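Local structure of toluene, o-xylene monooxygenase oxygenase subunit (Pseudomonas stutzeri, 2INC) at residues 81-84 with 85-88; 239-242 with 243-247; 95-99 with 100-104. The protein probably serves as a helix-rich partner subunit of the oxygenase component of a multicomponent monooxygenase that hydroxylates toluene and o-xylene. One frame throughout, in Å; residues are numbered along the deposited sequence.

Overall arrangement
Followed from the N terminus, the chain passes contact 1 (81-84 with 85-88), then contact 3 (95-99 with 100-104), and much later contact 2 (239-242 with 243-247). Each joins directly adjoining segments, so none closes a long loop, and the three lie in series without nesting or crossing. Contacts 1 and 3 share helix 76-99, one within it and the other at its C-terminal end, with centres 21 Å apart. Contact 2 opens helix 241-268 and touches contact 3: Leu242 CB lies 3.8 Å from Leu97 CD1, and His102 sits beside Asp240. Together they tie helix 76-99 to the start of helix 241-268, and all three touch the second subunit.

Contact 1 (81-84 with 85-88); sequences LLQD and GQES
Ser88 turns its hydroxyl beside its own backbone N, anti to the carbonyl carbon (chi1 -69°), and this lowers OG onto the carbonyl of Asp84 one turn back. The result is a common alpha-helical device, here within helix 76-99 of a ferritin-like helical protein: Ser88 OG donates to Asp84 O at 3.0 Å, alongside the regular bond from Ser88 N to Asp84 O, also 3.0 Å. The two donors come from opposite faces of the carbonyl plane, so Asp84 O is gripped twice. Ahead of it the helix ladder is regular, as in Glu87 N to Gln83 O at 2.8 Å.

On another side of the helix, Gln86 keeps CG anti to the carbonyl carbon (chi1 -67°), which brings this methylene to 3.6 Å from Gln83 OE1 and to 4.0 Å from Leu82 CD2. The two glutamine amides are almost parallel, their planes 16° apart, but it is an oxygen against a methylene that makes the contact. Polar ends here serve other partners: Gln83 NE2 donates to Asp253 of helix 241-268, and Glu87 OE1 forms a salt bridge with Arg157 of helix 142-172. Asp84 OD2 pairs with a basic side chain on the chain of another protein. A water adds to the turn, donating to Leu82 O at 2.6 Å and weakly accepting from Gln86 NE2 at 3.5 Å.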
loop_
_atom_site.group_PDB
_atom_site.type_symbol
_atom_site.label_atom_id
_atom_site.label_comp_id
_atom_site.label_asym_id
_atom_site.label_seq_id
_atom_site.Cartn_x
_atom_site.Cartn_y
_atom_site.Cartn_z
ATOM N N LEU B 81 3.678 -3.663 12.474
ATOM C CA LEU B 81 3.536 -4.960 11.819
ATOM C C LEU B 81 3.563 -6.109 12.837
ATOM O O LEU B 81 2.727 -7.017 12.795
ATOM C CB LEU B 81 4.637 -5.210 10.786
ATOM C CG LEU B 81 4.428 -4.553 9.430
ATOM C CD1 LEU B 81 5.732 -4.702 8.615
ATOM C CD2 LEU B 81 3.256 -5.233 8.699
ATOM N N LEU B 82 4.516 -6.055 13.749
ATOM C CA LEU B 82 4.736 -7.124 14.716
ATOM C C LEU B 82 3.532 -7.191 15.621
ATOM O O LEU B 82 2.956 -8.266 15.860
ATOM C CB LEU B 82 5.976 -6.790 15.550
ATOM C CG LEU B 82 6.694 -7.828 16.438
ATOM C CD1 LEU B 82 7.218 -7.150 17.675
ATOM C CD2 LEU B 82 5.953 -9.025 16.809
ATOM N N GLN B 83 3.146 -6.034 16.142
ATOM C CA GLN B 83 2.075 -6.016 17.140
ATOM C C GLN B 83 0.664 -6.177 16.595
ATOM O O GLN B 83 -0.221 -6.662 17.300
ATOM C CB GLN B 83 2.173 -4.789 18.027
ATOM C CG GLN B 83 3.425 -4.745 18.864
ATOM C CD GLN B 83 3.531 -5.868 19.875
ATOM O OE1 GLN B 83 3.769 -7.014 19.518
ATOM N NE2 GLN B 83 3.436 -5.532 21.157
ATOM N N ASP B 84 0.436 -5.791 15.344
ATOM C CA ASP B 84 -0.809 -6.175 14.713
ATOM C C ASP B 84 -0.893 -7.708 14.576
ATOM O O ASP B 84 -1.954 -8.269 14.761
ATOM C CB ASP B 84 -0.962 -5.484 13.363
ATOM C CG ASP B 84 -2.298 -5.703 12.759
ATOM O OD1 ASP B 84 -3.337 -5.286 13.362
ATOM O OD2 ASP B 84 -2.306 -6.256 11.653
ATOM N N GLY B 85 0.209 -8.407 14.271
ATOM C CA GLY B 85 0.128 -9.903 14.279
ATOM C C GLY B 85 -0.209 -10.459 15.664
ATOM O O GLY B 85 -1.143 -11.247 15.837
ATOM N N GLN B 86 0.510 -10.006 16.678
ATOM C CA GLN B 86 0.272 -10.418 18.069
ATOM C C GLN B 86 -1.114 -10.052 18.572
ATOM O O GLN B 86 -1.705 -10.820 19.359
ATOM C CB GLN B 86 1.351 -9.797 18.970
ATOM C CG GLN B 86 2.740 -10.398 18.667
ATOM C CD GLN B 86 2.791 -11.907 18.966
ATOM O OE1 GLN B 86 2.454 -12.343 20.075
ATOM N NE2 GLN B 86 3.210 -12.701 17.978
ATOM N N GLU B 87 -1.643 -8.891 18.172
ATOM C CA GLU B 87 -3.025 -8.546 18.559
ATOM C C GLU B 87 -4.059 -9.349 17.803
ATOM O O GLU B 87 -5.147 -9.523 18.326
ATOM C CB GLU B 87 -3.365 -7.062 18.392
ATOM C CG GLU B 87 -2.778 -6.167 19.463
ATOM C CD GLU B 87 -3.236 -6.521 20.916
ATOM O OE1 GLU B 87 -2.604 -7.399 21.549
ATOM O OE2 GLU B 87 -4.210 -5.881 21.420
ATOM N N SER B 88 -3.752 -9.798 16.566
ATOM C CA SER B 88 -4.691 -10.696 15.853
ATOM C C SER B 88 -4.776 -11.973 16.660
ATOM O O SER B 88 -5.818 -12.587 16.740
ATOM C CB SER B 88 -4.171 -11.032 14.459
ATOM O OG SER B 88 -4.222 -9.879 13.631
HETATM O O HOH W 1 3.569 -10.733 15.132
#

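Contact 2 (239-242 with 243-247); sequences GDTL and LGLLA
Asp240 and Leu243 meet at a slant, the carboxylate of the one lying over the CB of the other. The aspartate's CG stands anti to its backbone N (chi1 -164°), beside the carbonyl carbon, a setting that carries OD1 forward to the first turn of helix 241-268. There Leu243 N donates to Asp240 OD1 at 3.0 Å. The bond is straight at the hydrogen, 172°, yet the N-H arrives well above the carboxylate plane, 58° out of it. Leu243 CB follows its N, 3.6 Å from Asp240 OD1. The second oxygen, OD2, accepts from Trp110 NE1, so both carboxylate oxygens of this buried group have a donor, which limits its rotation.

Thr241 and Leu245 differ from this pair: their side chains lie side by side and point the same way. Thr241 OG1 faces the methyl Leu245 CD1 at 4.1 Å and is buried with no polar partner in the model. Leu245 CG also rests 3.5 Å from Thr241 O, the carbonyl that accepts from Leu245 N at 2.9 Å.

Leu242 and Leu246, one turn apart, only brush through their CD2 methyls, 4.5 Å from each other; the backbone bond between them is closer, Leu246 N to Leu242 O at 2.7 Å. Leu242 packs instead on Phe94 and Leu97 of helix 76-99, and Leu246 on His161 of helix 142-172.

Just before, Gly239, with positive phi, closes the preceding helix in a Schellman motif, and Asp240 centres an inverse gamma turn. The sharp break followed by a side-chain bond to the third residue onward is typical of an aspartate N-cap starting a new helix.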
loop_
_atom_site.group_PDB
_atom_site.type_symbol
_atom_site.label_atom_id
_atom_site.label_comp_id
_atom_site.label_asym_id
_atom_site.label_seq_id
_atom_site.Cartn_x
_atom_site.Cartn_y
_atom_site.Cartn_z
ATOM N N GLY B 239 -7.521 -23.896 35.408
ATOM C CA GLY B 239 -8.543 -23.986 34.364
ATOM C C GLY B 239 -8.713 -22.745 33.508
ATOM O O GLY B 239 -9.471 -22.778 32.515
ATOM N N ASP B 240 -7.996 -21.664 33.853
ATOM C CA ASP B 240 -8.157 -20.390 33.145
ATOM C C ASP B 240 -7.229 -20.410 31.949
ATOM O O ASP B 240 -6.110 -19.901 32.017
ATOM C CB ASP B 240 -7.833 -19.196 34.048
ATOM C CG ASP B 240 -8.351 -17.872 33.479
ATOM O OD1 ASP B 240 -8.475 -17.724 32.234
ATOM O OD2 ASP B 240 -8.663 -16.961 34.264
ATOM N N THR B 241 -7.660 -21.006 30.840
ATOM C CA THR B 241 -6.700 -21.095 29.762
ATOM C C THR B 241 -6.470 -19.723 29.125
ATOM O O THR B 241 -5.363 -19.460 28.689
ATOM C CB THR B 241 -6.951 -22.280 28.729
ATOM O OG1 THR B 241 -7.101 -21.787 27.389
ATOM C CG2 THR B 241 -8.106 -23.176 29.156
ATOM N N LEU B 242 -7.479 -18.845 29.117
ATOM C CA LEU B 242 -7.317 -17.529 28.510
ATOM C C LEU B 242 -6.150 -16.812 29.212
ATOM O O LEU B 242 -5.153 -16.431 28.576
ATOM C CB LEU B 242 -8.647 -16.717 28.582
ATOM C CG LEU B 242 -8.854 -15.523 27.654
ATOM C CD1 LEU B 242 -10.306 -15.225 27.570
ATOM C CD2 LEU B 242 -8.191 -14.348 28.285
ATOM N N LEU B 243 -6.221 -16.672 30.535
ATOM C CA LEU B 243 -5.187 -15.871 31.222
ATOM C C LEU B 243 -3.814 -16.554 31.075
ATOM O O LEU B 243 -2.777 -15.900 30.897
ATOM C CB LEU B 243 -5.562 -15.661 32.693
ATOM C CG LEU B 243 -4.561 -14.784 33.487
ATOM C CD1 LEU B 243 -4.179 -13.488 32.773
ATOM C CD2 LEU B 243 -5.109 -14.543 34.839
ATOM N N GLY B 244 -3.804 -17.881 31.118
ATOM C CA GLY B 244 -2.554 -18.647 30.916
ATOM C C GLY B 244 -1.962 -18.177 29.598
ATOM O O GLY B 244 -0.817 -17.774 29.549
ATOM N N LEU B 245 -2.775 -18.140 28.550
ATOM C CA LEU B 245 -2.255 -17.708 27.231
ATOM C C LEU B 245 -1.956 -16.217 27.096
ATOM O O LEU B 245 -0.977 -15.851 26.457
ATOM C CB LEU B 245 -3.204 -18.154 26.116
ATOM C CG LEU B 245 -3.258 -19.668 25.923
ATOM C CD1 LEU B 245 -4.394 -20.006 24.951
ATOM C CD2 LEU B 245 -1.912 -20.229 25.410
ATOM N N LEU B 246 -2.844 -15.383 27.637
ATOM C CA LEU B 246 -2.688 -13.932 27.648
ATOM C C LEU B 246 -1.351 -13.535 28.300
ATOM O O LEU B 246 -0.604 -12.694 27.758
ATOM C CB LEU B 246 -3.852 -13.297 28.428
ATOM C CG LEU B 246 -3.860 -11.763 28.458
ATOM C CD1 LEU B 246 -3.784 -11.262 26.982
ATOM C CD2 LEU B 246 -5.159 -11.196 29.173
ATOM N N ALA B 247 -1.043 -14.120 29.456
ATOM C CA ALA B 247 0.144 -13.756 30.192
ATOM C C ALA B 247 1.392 -14.176 29.418
ATOM O O ALA B 247 2.417 -13.471 29.368
ATOM C CB ALA B 247 0.097 -14.405 31.631
#

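Contact 3 (95-99 with 100-104); sequences DQLND and RGHDQ
Asn98 O takes a 2.8 Å hydrogen bond from Gly101 N, a short bond although the donor stands far above the carbonyl plane, 69° out of it. Leu97 O, next to it, receives His102 N at 3.0 Å and in a nearly straight line, 170° at the hydrogen.

Leu97 and Arg100 run side by side in the same direction. With the leucine CG beside its backbone N (chi1 -77°) and chi2 extended, CD2 comes to 3.6 Å from Arg100 NE, obliquely to the guanidinium. Leu97 CB meets His102 CB at 3.9 Å. The two backbone bonds, with positive phi at Gly101, define a Schellman motif: Gly101 is the C-prime residue that ends helix 76-99. With an alanine in place of Arg100, Leu97 CD2 would probably lose the guanidinium group that lies beside it, and Gln248 of the second subunit would lose a packing partner.

Beyond the turn, the loop is stitched by its own side chains. Gln104 NE2 donates to Gly101 O at 3.0 Å, reaching it from above the carbonyl plane. His102 ND1, with the acceptor in its ring plane, donates to Asp103 OD2 at 2.8 Å on the carboxylate's anti side, a His-carboxylate bond. Asp103 OD1 in turn forms a salt bridge with Arg165 NH2 of helix 142-172. Across the subunit boundary, Gln96 O accepts from Gln248 NE2 of the second subunit.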
loop_
_atom_site.group_PDB
_atom_site.type_symbol
_atom_site.label_atom_id
_atom_site.label_comp_id
_atom_site.label_asym_id
_atom_site.label_seq_id
_atom_site.Cartn_x
_atom_site.Cartn_y
_atom_site.Cartn_z
ATOM N N ASP B 95 -11.943 -13.621 21.278
ATOM C CA ASP B 95 -13.181 -13.816 20.521
ATOM C C ASP B 95 -13.576 -15.270 20.631
ATOM O O ASP B 95 -14.696 -15.591 20.902
ATOM C CB ASP B 95 -12.939 -13.424 19.075
ATOM C CG ASP B 95 -14.154 -13.550 18.177
ATOM O OD1 ASP B 95 -15.317 -13.370 18.629
ATOM O OD2 ASP B 95 -13.907 -13.679 16.942
ATOM N N GLN B 96 -12.632 -16.171 20.388
ATOM C CA GLN B 96 -12.981 -17.577 20.273
ATOM C C GLN B 96 -13.254 -18.245 21.639
ATOM O O GLN B 96 -14.115 -19.128 21.747
ATOM C CB GLN B 96 -11.940 -18.252 19.332
ATOM C CG GLN B 96 -12.201 -17.590 17.919
ATOM C CD GLN B 96 -11.637 -18.320 16.733
ATOM O OE1 GLN B 96 -11.765 -19.521 16.644
ATOM N NE2 GLN B 96 -11.048 -17.555 15.756
ATOM N N LEU B 97 -12.626 -17.744 22.710
ATOM C CA LEU B 97 -12.845 -18.325 24.033
ATOM C C LEU B 97 -14.188 -17.823 24.603
ATOM O O LEU B 97 -14.886 -18.583 25.277
ATOM C CB LEU B 97 -11.625 -18.101 24.965
ATOM C CG LEU B 97 -10.458 -19.063 24.652
ATOM C CD1 LEU B 97 -9.196 -18.705 25.438
ATOM C CD2 LEU B 97 -10.847 -20.493 24.967
ATOM N N ASN B 98 -14.591 -16.599 24.267
ATOM C CA ASN B 98 -15.896 -16.109 24.642
ATOM C C ASN B 98 -16.953 -16.976 23.956
ATOM O O ASN B 98 -18.002 -17.328 24.543
ATOM C CB ASN B 98 -16.050 -14.680 24.179
ATOM C CG ASN B 98 -17.424 -14.189 24.324
ATOM O OD1 ASN B 98 -17.829 -13.693 25.384
ATOM N ND2 ASN B 98 -18.180 -14.333 23.303
ATOM N N ASP B 99 -16.654 -17.352 22.717
ATOM C CA ASP B 99 -17.603 -18.146 21.923
ATOM C C ASP B 99 -18.273 -19.438 22.424
ATOM O O ASP B 99 -19.460 -19.407 22.676
ATOM C CB ASP B 99 -17.111 -18.381 20.485
ATOM C CG ASP B 99 -17.492 -17.260 19.515
ATOM O OD1 ASP B 99 -16.827 -17.223 18.464
ATOM O OD2 ASP B 99 -18.431 -16.427 19.743
ATOM N N ARG B 100 -17.651 -20.586 22.604
ATOM C CA ARG B 100 -16.921 -21.131 23.738
ATOM C C ARG B 100 -17.432 -21.054 25.175
ATOM O O ARG B 100 -17.576 -22.094 25.804
ATOM C CB ARG B 100 -15.447 -21.129 23.638
ATOM C CG ARG B 100 -14.952 -22.291 24.399
ATOM C CD ARG B 100 -13.986 -23.055 23.579
ATOM N NE ARG B 100 -12.878 -23.425 24.417
ATOM C CZ ARG B 100 -11.885 -24.210 24.027
ATOM N NH1 ARG B 100 -10.897 -24.483 24.874
ATOM N NH2 ARG B 100 -11.904 -24.725 22.800
ATOM N N GLY B 101 -17.676 -19.865 25.705
ATOM C CA GLY B 101 -18.136 -19.759 27.095
ATOM C C GLY B 101 -17.090 -20.094 28.162
ATOM O O GLY B 101 -17.448 -20.560 29.247
ATOM N N HIS B 102 -15.807 -19.832 27.864
ATOM C CA HIS B 102 -14.686 -20.048 28.800
ATOM C C HIS B 102 -14.880 -19.461 30.227
ATOM O O HIS B 102 -14.554 -20.088 31.237
ATOM C CB HIS B 102 -13.422 -19.441 28.152
ATOM C CG HIS B 102 -12.266 -19.288 29.078
ATOM N ND1 HIS B 102 -12.142 -18.231 29.967
ATOM C CD2 HIS B 102 -11.169 -20.061 29.255
ATOM C CE1 HIS B 102 -11.036 -18.383 30.672
ATOM N NE2 HIS B 102 -10.409 -19.466 30.241
ATOM N N ASP B 103 -15.405 -18.245 30.318
ATOM C CA ASP B 103 -15.466 -17.583 31.611
ATOM C C ASP B 103 -16.495 -18.245 32.508
ATOM O O ASP B 103 -16.299 -18.306 33.729
ATOM C CB ASP B 103 -15.771 -16.084 31.444
ATOM C CG ASP B 103 -14.569 -15.310 30.845
ATOM O OD1 ASP B 103 -14.777 -14.152 30.446
ATOM O OD2 ASP B 103 -13.449 -15.882 30.754
ATOM N N GLN B 104 -17.588 -18.711 31.880
ATOM C CA GLN B 104 -18.684 -19.458 32.555
ATOM C C GLN B 104 -18.209 -20.748 33.194
ATOM O O GLN B 104 -18.844 -21.240 34.112
ATOM C CB GLN B 104 -19.832 -19.747 31.552
ATOM C CG GLN B 104 -20.682 -18.499 31.124
ATOM C CD GLN B 104 -19.973 -17.471 30.156
ATOM O OE1 GLN B 104 -20.388 -16.294 30.071
ATOM N NE2 GLN B 104 -18.919 -17.919 29.430
#